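Local coordinates for NAD-dependent aldehyde dehydrogenase (Sinorhizobium meliloti, PDB 3U4J), which probably oxidises aldehydes with NAD or NADP as electron acceptor, as other members of the aldehyde dehydrogenase family do, at residues 76-81 with 215-220; 162-167 with 189-194; 196-201 with 225-230; 203-208 with 221-226. All coordinates share one frame; numbering follows the deposited sequence.

All four contacts lie in or against the Rossmann-type sheet, which in this family probably binds the dinucleotide. Contact 2 pairs strands 153-168 and 191-195, and contact 4 sets helix 202-214 on strand 221-223, the next strand of the sheet; their centres lie about 13 Å apart, joined by probable backbone hydrogen bonds of Leu-194 to Asn-222 and Val-224. The centre of contact 3, where the loops after strands 191-195 and 221-223 meet, lies about 10 Å from that of contact 4. Contact 1, about 25 Å from contact 3 between centres, encloses contact 2 along the chain. Contacts 2 and 4 lie in successive beta-alpha-beta units, contacts 1 and 3 at opposite ends of strand 221-223.

Contact 1 of 4, residues 76-81 with 215-220; sequences AGPWPR and GIPDGV
The indole of Trp-79 lies over Val-220, whose CG1 methyl sits almost on the normal of the five-membered ring, 3.6 Å from its centroid and 5° off the perpendicular, a CH-pi contact. The other methyl of Val-220, CG2, fits against the root of the side chain, 3.5 Å from Trp-79 CB. On this same face, but farther out over the six-membered ring, Ile-216 CG2 rests 4.0 Å from Trp-79 CZ3. Pro-217 comes in obliquely, its CD 3.5 Å from Trp-79 CE3, and the two side chains cross at about a right angle. With CG anti to the backbone N (chi1 -176°), the indole reaches away from its own loop and across these three residues. Pro-78 extends the apolar surface, its CG meeting Pro-217 CG at 4.2 Å. The buried NE1 is satisfied by the carbonyl of Ile-186 in helix 174-187, which helps to fix the ring's rotation, and Leu-90 of helix 84-100 packs on the indole. A tryptophan from the loop between helices 60-75 and 84-100 covers the type II beta turn of residues 217-220, which links helix to strand in a beta-alpha-beta unit of the Rossmann-type domain.

Contact 2 of 4, residues 162-167 with 189-194; sequences VGVVGI and GCTVVL
The carbonyl oxygen of Val-193 receives the shortest bond between the two strands, from Ile-167 N at 2.8 Å and nearly straight at the hydrogen (176°), with the donor tilted a little from the carbonyl plane. Gly-166 CA adds a CH...O contact to this oxygen. Val-165 lies between two rungs of the parallel ladder: its N donates to Thr-191 O at 3.0 Å, while its O accepts from Val-193 N. At the start of the pairing Thr-191 N bonds to Gly-163 O, 3.1 Å away. Here Cys-190 turns its sulfur toward the other segment, where SG takes a weak, long bond from Gly-163 N and lies 3.4 Å from Val-162 CG1. Val-165, Ile-167, Val-192 and Leu-194 share one face of the sheet. There Ile-167 CD1 reaches back to Val-192 CG1 at 3.8 Å, an approach allowed by CG1 standing anti to the carbonyl carbon (chi1 -56°), while its CG2 branch meets Leu-194 CD1, also at 3.8 Å. Val-164, Thr-191 and Val-193 point to the other face; Thr-191 OG1 bonds to Ala-70 O. This is the parallel pairing of a beta-alpha-beta crossover: helix 174-187 connects the strands and covers the Ile-167 and Val-192 face, helix 60-75 packs on the Val-164 and Thr-191 face, and strands 243-247 and 221-223 continue the sheet on its two sides.

Contact 3 of 4, residues 196-201 with 225-230; sequences PSEFTS and TGYGDP
Glu-198 presents its carboxylate to the edge of the Tyr-227 ring, the two planes standing 80° apart. OE1 lies near the ring plane, 3.5 Å from Tyr-227 CD1, where the partly positive ring hydrogens would probably suit a carboxylate oxygen. The chain gets there because CG stands between the backbone N and the carbonyl carbon (chi1 66°), while CB packs against Gly-226 O at 3.4 Å. CG lies over the centre of the Phe-199 ring. Cut back to an alanine, this position would keep the CB contact, but the Tyr-227 edge would probably lose its carboxylate and the Phe-199 face its covering CG. Both loops follow parallel strands at the same end of the sheet, and Gly-226 and Gly-228 may belong to a Rossmann-type glycine pattern, consistent with the nucleotide-binding end of such a domain. Thr-225 turns CG2 to Ser-201 CB at 3.6 Å. A water bridges the loops, accepting from Gly-226 N at 2.9 Å and donating to Pro-196 O and, at 2.7 Å, to Ser-201 OG. That hydroxyl donates to Ser-197 O, 2.8 Å away, from above the carbonyl plane; Thr-200 N reaches the same oxygen from the opposite face, closing a type I turn.

Contact 4 of 4, residues 203-208 with 221-226; sequences TSIRLA and FNVVTG
Helix 203-208 runs back across strand 221-223, the short axes 8.2 Å apart and their directions 151° from one another. This is the helix-on-sheet packing of a beta-alpha-beta unit, in which helix 202-214 connects strand 191-195 to its parallel neighbour 221-223. Phe-221 offers one ring face to the helix backbone: Ala-208 CA stands over it, 3.8 Å from the ring centroid and 17° off the normal, a CH-pi contact. Leu-207 comes to the ring's edge, its CG in the ring plane and 3.8 Å from Phe-221 CE2. A chi1 of -178° swings the ring away from its own backbone N and under the helix. A serine in place of Phe-221 would probably open a gap beneath Ala-208 and Leu-207 and put a hydroxyl among apolar groups, which include Val-182 of helix 174-187. Farther along the strand, Val-223 divides its methyls, CG1 going to Ile-205 CG1 at 4.0 Å and CG2 pressing tightly on Ala-208 CB at 3.2 Å. Ile-205 CD1 carries the apolar seam on to Thr-225 CG2 at 3.7 Å. At the other end, one water donates to both Ala-208 O, at 2.7 Å, and Phe-221 O, at 2.8 Å.

Contact 1 of 4, residues 76-81 with 215-220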
# COMPACT_ATOMS: atom_id res chain seq x y z
N ALA A 76 -23.49 -17.69 -10.88
CA ALA A 76 -24.01 -18.83 -10.12
C ALA A 76 -22.95 -19.84 -9.69
O ALA A 76 -23.18 -20.60 -8.74
CB ALA A 76 -25.16 -19.55 -10.92
N GLY A 77 -21.79 -19.83 -10.36
CA GLY A 77 -20.79 -20.88 -10.11
C GLY A 77 -19.95 -20.55 -8.90
O GLY A 77 -20.08 -19.47 -8.33
N PRO A 78 -19.08 -21.48 -8.47
CA PRO A 78 -18.34 -21.29 -7.23
C PRO A 78 -17.09 -20.37 -7.31
O PRO A 78 -16.65 -19.86 -6.28
CB PRO A 78 -17.93 -22.73 -6.88
CG PRO A 78 -17.80 -23.39 -8.21
CD PRO A 78 -19.02 -22.88 -8.92
N TRP A 79 -16.54 -20.13 -8.50
CA TRP A 79 -15.23 -19.44 -8.63
C TRP A 79 -15.12 -18.12 -7.87
O TRP A 79 -14.21 -17.98 -7.04
CB TRP A 79 -14.82 -19.30 -10.11
CG TRP A 79 -13.47 -18.69 -10.37
CD1 TRP A 79 -13.21 -17.43 -10.80
CD2 TRP A 79 -12.20 -19.34 -10.24
NE1 TRP A 79 -11.84 -17.25 -10.95
CE2 TRP A 79 -11.21 -18.42 -10.62
CE3 TRP A 79 -11.80 -20.64 -9.85
CZ2 TRP A 79 -9.83 -18.75 -10.60
CZ3 TRP A 79 -10.45 -20.96 -9.85
CH2 TRP A 79 -9.48 -20.01 -10.21
N PRO A 80 -16.03 -17.15 -8.12
CA PRO A 80 -15.81 -15.91 -7.41
C PRO A 80 -16.11 -16.01 -5.93
O PRO A 80 -15.64 -15.16 -5.20
CB PRO A 80 -16.79 -14.93 -8.10
CG PRO A 80 -17.84 -15.77 -8.62
CD PRO A 80 -17.17 -17.05 -9.05
N ARG A 81 -16.85 -17.04 -5.50
CA ARG A 81 -17.18 -17.25 -4.09
C ARG A 81 -16.11 -18.06 -3.33
O ARG A 81 -16.13 -18.14 -2.09
CB ARG A 81 -18.58 -17.90 -3.94
CG ARG A 81 -19.72 -16.84 -3.94
CD ARG A 81 -21.09 -17.39 -4.34
NE ARG A 81 -21.13 -17.63 -5.79
CZ ARG A 81 -21.22 -16.67 -6.71
NH1 ARG A 81 -21.29 -15.39 -6.34
NH2 ARG A 81 -21.22 -16.98 -8.01
N GLY A 215 -8.54 -28.47 -12.80
CA GLY A 215 -9.78 -28.49 -12.00
C GLY A 215 -10.46 -27.13 -11.87
O GLY A 215 -11.29 -26.94 -11.00
N ILE A 216 -10.08 -26.17 -12.71
CA ILE A 216 -10.75 -24.87 -12.67
C ILE A 216 -12.19 -25.09 -13.13
O ILE A 216 -12.40 -25.79 -14.13
CB ILE A 216 -9.99 -23.77 -13.48
CG1 ILE A 216 -8.64 -23.51 -12.78
CG2 ILE A 216 -10.77 -22.48 -13.54
CD1 ILE A 216 -7.78 -22.37 -13.38
N PRO A 217 -13.17 -24.56 -12.38
CA PRO A 217 -14.60 -24.80 -12.65
C PRO A 217 -15.00 -24.43 -14.07
O PRO A 217 -14.48 -23.47 -14.64
CB PRO A 217 -15.29 -23.88 -11.64
CG PRO A 217 -14.31 -23.83 -10.49
CD PRO A 217 -13.01 -23.68 -11.21
N ASP A 218 -15.87 -25.24 -14.63
CA ASP A 218 -16.44 -25.05 -15.96
C ASP A 218 -16.90 -23.59 -16.15
O ASP A 218 -17.54 -23.02 -15.24
CB ASP A 218 -17.64 -25.99 -16.10
CG ASP A 218 -17.23 -27.45 -16.34
OD1 ASP A 218 -16.01 -27.74 -16.41
OD2 ASP A 218 -18.13 -28.31 -16.48
N GLY A 219 -16.56 -22.99 -17.29
CA GLY A 219 -17.07 -21.65 -17.63
C GLY A 219 -16.22 -20.51 -17.10
O GLY A 219 -16.42 -19.36 -17.49
N VAL A 220 -15.27 -20.81 -16.22
CA VAL A 220 -14.35 -19.75 -15.72
C VAL A 220 -13.41 -19.29 -16.83
O VAL A 220 -13.13 -18.11 -16.97
CB VAL A 220 -13.52 -20.21 -14.52
CG1 VAL A 220 -12.49 -19.11 -14.12
CG2 VAL A 220 -14.41 -20.51 -13.32

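Contact 2 of 4, residues 162-167 with 189-194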
# COMPACT_ATOMS: atom_id res chain seq x y z
N VAL A 162 -14.40 -7.56 -11.42
CA VAL A 162 -15.18 -6.83 -12.44
C VAL A 162 -16.31 -7.73 -13.03
O VAL A 162 -17.37 -7.23 -13.35
CB VAL A 162 -14.27 -6.14 -13.54
CG1 VAL A 162 -13.56 -7.14 -14.38
CG2 VAL A 162 -15.09 -5.25 -14.50
N GLY A 163 -16.07 -9.03 -13.17
CA GLY A 163 -17.11 -9.98 -13.67
C GLY A 163 -16.65 -10.74 -14.90
O GLY A 163 -15.66 -11.46 -14.84
N VAL A 164 -17.34 -10.57 -16.03
CA VAL A 164 -17.00 -11.29 -17.25
C VAL A 164 -16.13 -10.42 -18.11
O VAL A 164 -16.52 -9.30 -18.50
CB VAL A 164 -18.27 -11.66 -18.07
CG1 VAL A 164 -17.89 -12.36 -19.40
CG2 VAL A 164 -19.22 -12.51 -17.22
N VAL A 165 -14.96 -10.96 -18.47
CA VAL A 165 -13.98 -10.24 -19.22
C VAL A 165 -13.73 -10.92 -20.56
O VAL A 165 -13.35 -12.10 -20.61
CB VAL A 165 -12.63 -10.21 -18.45
CG1 VAL A 165 -11.60 -9.36 -19.22
CG2 VAL A 165 -12.82 -9.65 -17.05
N GLY A 166 -13.89 -10.19 -21.65
CA GLY A 166 -13.43 -10.67 -22.96
C GLY A 166 -11.98 -10.30 -23.21
O GLY A 166 -11.63 -9.12 -23.17
N ILE A 167 -11.15 -11.29 -23.49
CA ILE A 167 -9.72 -11.08 -23.69
C ILE A 167 -9.33 -11.42 -25.13
O ILE A 167 -9.45 -12.56 -25.55
CB ILE A 167 -8.90 -11.93 -22.69
CG1 ILE A 167 -9.34 -11.60 -21.25
CG2 ILE A 167 -7.38 -11.72 -22.90
CD1 ILE A 167 -8.66 -12.50 -20.17
N GLY A 189 -11.09 -13.10 -9.48
CA GLY A 189 -12.44 -13.68 -9.31
C GLY A 189 -13.31 -13.57 -10.57
O GLY A 189 -14.49 -13.95 -10.55
N CYS A 190 -12.74 -13.04 -11.67
CA CYS A 190 -13.48 -12.87 -12.92
C CYS A 190 -13.56 -14.19 -13.65
O CYS A 190 -12.81 -15.11 -13.35
CB CYS A 190 -12.77 -11.88 -13.89
SG CYS A 190 -12.65 -10.22 -13.22
N THR A 191 -14.48 -14.28 -14.62
CA THR A 191 -14.50 -15.39 -15.56
C THR A 191 -14.20 -14.75 -16.91
O THR A 191 -14.41 -13.54 -17.08
CB THR A 191 -15.88 -16.08 -15.60
OG1 THR A 191 -16.89 -15.11 -15.93
CG2 THR A 191 -16.18 -16.66 -14.25
N VAL A 192 -13.70 -15.54 -17.85
CA VAL A 192 -13.19 -14.95 -19.08
C VAL A 192 -13.59 -15.70 -20.35
O VAL A 192 -13.83 -16.91 -20.33
CB VAL A 192 -11.63 -14.83 -19.06
CG1 VAL A 192 -11.16 -14.08 -17.83
CG2 VAL A 192 -10.94 -16.19 -19.19
N VAL A 193 -13.63 -14.96 -21.45
CA VAL A 193 -13.66 -15.55 -22.77
C VAL A 193 -12.43 -15.05 -23.50
O VAL A 193 -12.27 -13.83 -23.70
CB VAL A 193 -14.97 -15.20 -23.56
CG1 VAL A 193 -14.93 -15.80 -24.96
CG2 VAL A 193 -16.22 -15.71 -22.80
N LEU A 194 -11.58 -15.98 -23.88
CA LEU A 194 -10.30 -15.70 -24.52
C LEU A 194 -10.48 -15.89 -26.02
O LEU A 194 -10.91 -16.95 -26.45
CB LEU A 194 -9.21 -16.67 -24.02
CG LEU A 194 -7.79 -16.57 -24.63
CD1 LEU A 194 -7.22 -15.18 -24.42
CD2 LEU A 194 -6.83 -17.60 -24.05

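Contact 3 of 4, residues 196-201 with 225-230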
# COMPACT_ATOMS: atom_id res chain seq x y z
N PRO A 196 -8.00 -15.74 -29.18
CA PRO A 196 -6.67 -15.50 -29.75
C PRO A 196 -6.75 -15.23 -31.25
O PRO A 196 -7.83 -15.35 -31.86
CB PRO A 196 -5.93 -16.80 -29.47
CG PRO A 196 -7.04 -17.85 -29.47
CD PRO A 196 -8.29 -17.18 -29.00
N SER A 197 -5.62 -14.85 -31.84
CA SER A 197 -5.57 -14.58 -33.26
C SER A 197 -5.93 -15.81 -34.10
O SER A 197 -5.58 -16.93 -33.76
CB SER A 197 -4.17 -14.11 -33.66
OG SER A 197 -4.08 -14.08 -35.06
N GLU A 198 -6.62 -15.55 -35.21
CA GLU A 198 -6.90 -16.55 -36.25
C GLU A 198 -5.67 -17.30 -36.72
O GLU A 198 -5.77 -18.44 -37.19
CB GLU A 198 -7.55 -15.86 -37.46
CG GLU A 198 -6.58 -14.89 -38.16
CD GLU A 198 -7.30 -13.87 -39.07
OE1 GLU A 198 -7.11 -13.97 -40.30
OE2 GLU A 198 -8.04 -12.99 -38.56
N PHE A 199 -4.50 -16.65 -36.67
CA PHE A 199 -3.24 -17.32 -37.03
C PHE A 199 -2.64 -18.25 -35.96
O PHE A 199 -1.79 -19.07 -36.30
CB PHE A 199 -2.14 -16.30 -37.38
CG PHE A 199 -2.49 -15.38 -38.52
CD1 PHE A 199 -2.92 -15.89 -39.74
CD2 PHE A 199 -2.41 -14.01 -38.36
CE1 PHE A 199 -3.25 -15.04 -40.81
CE2 PHE A 199 -2.74 -13.14 -39.41
CZ PHE A 199 -3.16 -13.66 -40.64
N THR A 200 -3.01 -18.07 -34.70
CA THR A 200 -2.19 -18.63 -33.60
C THR A 200 -3.05 -19.04 -32.41
O THR A 200 -2.91 -18.52 -31.31
CB THR A 200 -1.12 -17.63 -33.12
OG1 THR A 200 -1.74 -16.38 -32.80
CG2 THR A 200 -0.05 -17.38 -34.20
N SER A 201 -3.96 -19.98 -32.64
CA SER A 201 -4.89 -20.33 -31.59
C SER A 201 -4.49 -21.54 -30.77
O SER A 201 -5.08 -21.80 -29.74
CB SER A 201 -6.28 -20.51 -32.19
OG SER A 201 -6.74 -19.27 -32.71
N THR A 225 -12.42 -19.23 -31.16
CA THR A 225 -11.49 -18.98 -32.25
C THR A 225 -12.26 -18.52 -33.49
O THR A 225 -13.47 -18.81 -33.65
CB THR A 225 -10.64 -20.23 -32.57
OG1 THR A 225 -11.51 -21.33 -32.92
CG2 THR A 225 -9.79 -20.64 -31.34
N GLY A 226 -11.57 -17.82 -34.37
CA GLY A 226 -12.25 -17.27 -35.53
C GLY A 226 -11.52 -16.06 -36.07
O GLY A 226 -10.40 -15.73 -35.63
N TYR A 227 -12.17 -15.37 -37.01
CA TYR A 227 -11.57 -14.15 -37.54
C TYR A 227 -11.72 -13.01 -36.54
O TYR A 227 -12.31 -13.21 -35.45
CB TYR A 227 -12.15 -13.83 -38.92
CG TYR A 227 -11.76 -14.87 -39.93
CD1 TYR A 227 -10.45 -14.96 -40.40
CD2 TYR A 227 -12.70 -15.77 -40.43
CE1 TYR A 227 -10.09 -15.93 -41.34
CE2 TYR A 227 -12.35 -16.74 -41.37
CZ TYR A 227 -11.05 -16.81 -41.82
OH TYR A 227 -10.67 -17.75 -42.76
N GLY A 228 -11.19 -11.84 -36.88
CA GLY A 228 -11.29 -10.67 -35.98
C GLY A 228 -12.75 -10.39 -35.60
O GLY A 228 -13.08 -10.18 -34.43
N ASP A 229 -13.62 -10.39 -36.60
CA ASP A 229 -15.06 -10.33 -36.36
C ASP A 229 -15.66 -11.63 -36.87
O ASP A 229 -15.08 -12.28 -37.75
CB ASP A 229 -15.69 -9.11 -37.06
CG ASP A 229 -15.32 -7.78 -36.38
OD1 ASP A 229 -15.14 -7.74 -35.14
OD2 ASP A 229 -15.21 -6.77 -37.09
N PRO A 230 -16.81 -12.04 -36.33
CA PRO A 230 -17.69 -11.47 -35.30
C PRO A 230 -17.16 -11.42 -33.85
O PRO A 230 -17.70 -10.64 -33.06
CB PRO A 230 -18.89 -12.43 -35.32
CG PRO A 230 -18.34 -13.70 -35.89
CD PRO A 230 -17.45 -13.21 -36.98
O HOH W 1 -8.82 -17.65 -33.37

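Contact 4 of 4, residues 203-208 with 221-226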
# COMPACT_ATOMS: atom_id res chain seq x y z
N THR A 203 -1.76 -22.64 -28.86
CA THR A 203 -1.35 -22.60 -27.43
C THR A 203 -2.44 -22.05 -26.49
O THR A 203 -2.49 -22.45 -25.32
CB THR A 203 0.01 -21.89 -27.18
OG1 THR A 203 -0.07 -20.54 -27.60
CG2 THR A 203 1.11 -22.60 -27.90
N SER A 204 -3.33 -21.18 -27.00
CA SER A 204 -4.40 -20.62 -26.17
C SER A 204 -5.51 -21.61 -25.84
O SER A 204 -6.07 -21.57 -24.76
CB SER A 204 -4.99 -19.36 -26.84
OG SER A 204 -3.95 -18.39 -26.95
N ILE A 205 -5.82 -22.49 -26.78
CA ILE A 205 -6.78 -23.55 -26.55
C ILE A 205 -6.13 -24.54 -25.59
O ILE A 205 -6.77 -24.99 -24.62
CB ILE A 205 -7.15 -24.24 -27.91
CG1 ILE A 205 -8.14 -23.37 -28.69
CG2 ILE A 205 -7.70 -25.64 -27.67
CD1 ILE A 205 -8.24 -23.76 -30.18
N ARG A 206 -4.86 -24.87 -25.83
CA ARG A 206 -4.16 -25.73 -24.87
C ARG A 206 -4.15 -25.13 -23.46
O ARG A 206 -4.33 -25.86 -22.48
CB ARG A 206 -2.71 -26.11 -25.31
CG ARG A 206 -2.61 -27.04 -26.52
CD ARG A 206 -3.18 -28.43 -26.28
NE ARG A 206 -2.33 -29.23 -25.40
CZ ARG A 206 -2.72 -29.76 -24.23
NH1 ARG A 206 -3.96 -29.59 -23.80
NH2 ARG A 206 -1.87 -30.47 -23.50
N LEU A 207 -3.98 -23.82 -23.35
CA LEU A 207 -3.95 -23.19 -22.01
C LEU A 207 -5.30 -23.37 -21.31
O LEU A 207 -5.34 -23.68 -20.11
CB LEU A 207 -3.59 -21.70 -22.10
CG LEU A 207 -3.42 -20.86 -20.84
CD1 LEU A 207 -2.39 -21.49 -19.87
CD2 LEU A 207 -2.98 -19.43 -21.23
N ALA A 208 -6.40 -23.20 -22.06
CA ALA A 208 -7.75 -23.41 -21.49
C ALA A 208 -7.94 -24.87 -21.10
O ALA A 208 -8.62 -25.17 -20.11
CB ALA A 208 -8.83 -22.98 -22.47
N PHE A 221 -12.93 -20.24 -17.63
CA PHE A 221 -11.92 -19.94 -18.65
C PHE A 221 -12.39 -20.63 -19.94
O PHE A 221 -12.29 -21.85 -20.08
CB PHE A 221 -10.54 -20.43 -18.15
CG PHE A 221 -9.36 -20.15 -19.08
CD1 PHE A 221 -9.50 -19.50 -20.31
CD2 PHE A 221 -8.08 -20.60 -18.71
CE1 PHE A 221 -8.38 -19.28 -21.14
CE2 PHE A 221 -6.96 -20.38 -19.52
CZ PHE A 221 -7.11 -19.73 -20.74
N ASN A 222 -12.93 -19.83 -20.86
CA ASN A 222 -13.47 -20.33 -22.13
C ASN A 222 -12.60 -19.77 -23.24
O ASN A 222 -12.03 -18.68 -23.08
CB ASN A 222 -14.89 -19.76 -22.33
CG ASN A 222 -15.80 -20.06 -21.17
OD1 ASN A 222 -16.33 -21.16 -21.07
ND2 ASN A 222 -15.99 -19.08 -20.28
N VAL A 223 -12.52 -20.48 -24.36
CA VAL A 223 -11.75 -19.98 -25.50
C VAL A 223 -12.58 -20.15 -26.77
O VAL A 223 -13.11 -21.23 -27.01
CB VAL A 223 -10.41 -20.71 -25.68
CG1 VAL A 223 -9.59 -20.12 -26.84
CG2 VAL A 223 -9.58 -20.54 -24.45
N VAL A 224 -12.60 -19.10 -27.60
CA VAL A 224 -13.27 -19.12 -28.89
C VAL A 224 -12.24 -18.71 -29.95
O VAL A 224 -11.30 -17.97 -29.66
CB VAL A 224 -14.53 -18.21 -28.92
CG1 VAL A 224 -15.60 -18.76 -28.00
CG2 VAL A 224 -14.19 -16.76 -28.54
N THR A 225 -12.42 -19.23 -31.16
CA THR A 225 -11.49 -18.98 -32.25
C THR A 225 -12.26 -18.52 -33.49
O THR A 225 -13.47 -18.81 -33.65
CB THR A 225 -10.64 -20.23 -32.57
OG1 THR A 225 -11.51 -21.33 -32.92
CG2 THR A 225 -9.79 -20.64 -31.34
N GLY A 226 -11.57 -17.82 -34.37
CA GLY A 226 -12.25 -17.27 -35.53
C GLY A 226 -11.52 -16.06 -36.07
O GLY A 226 -10.40 -15.73 -35.63
O HOH W 2 -10.81 -24.00 -18.98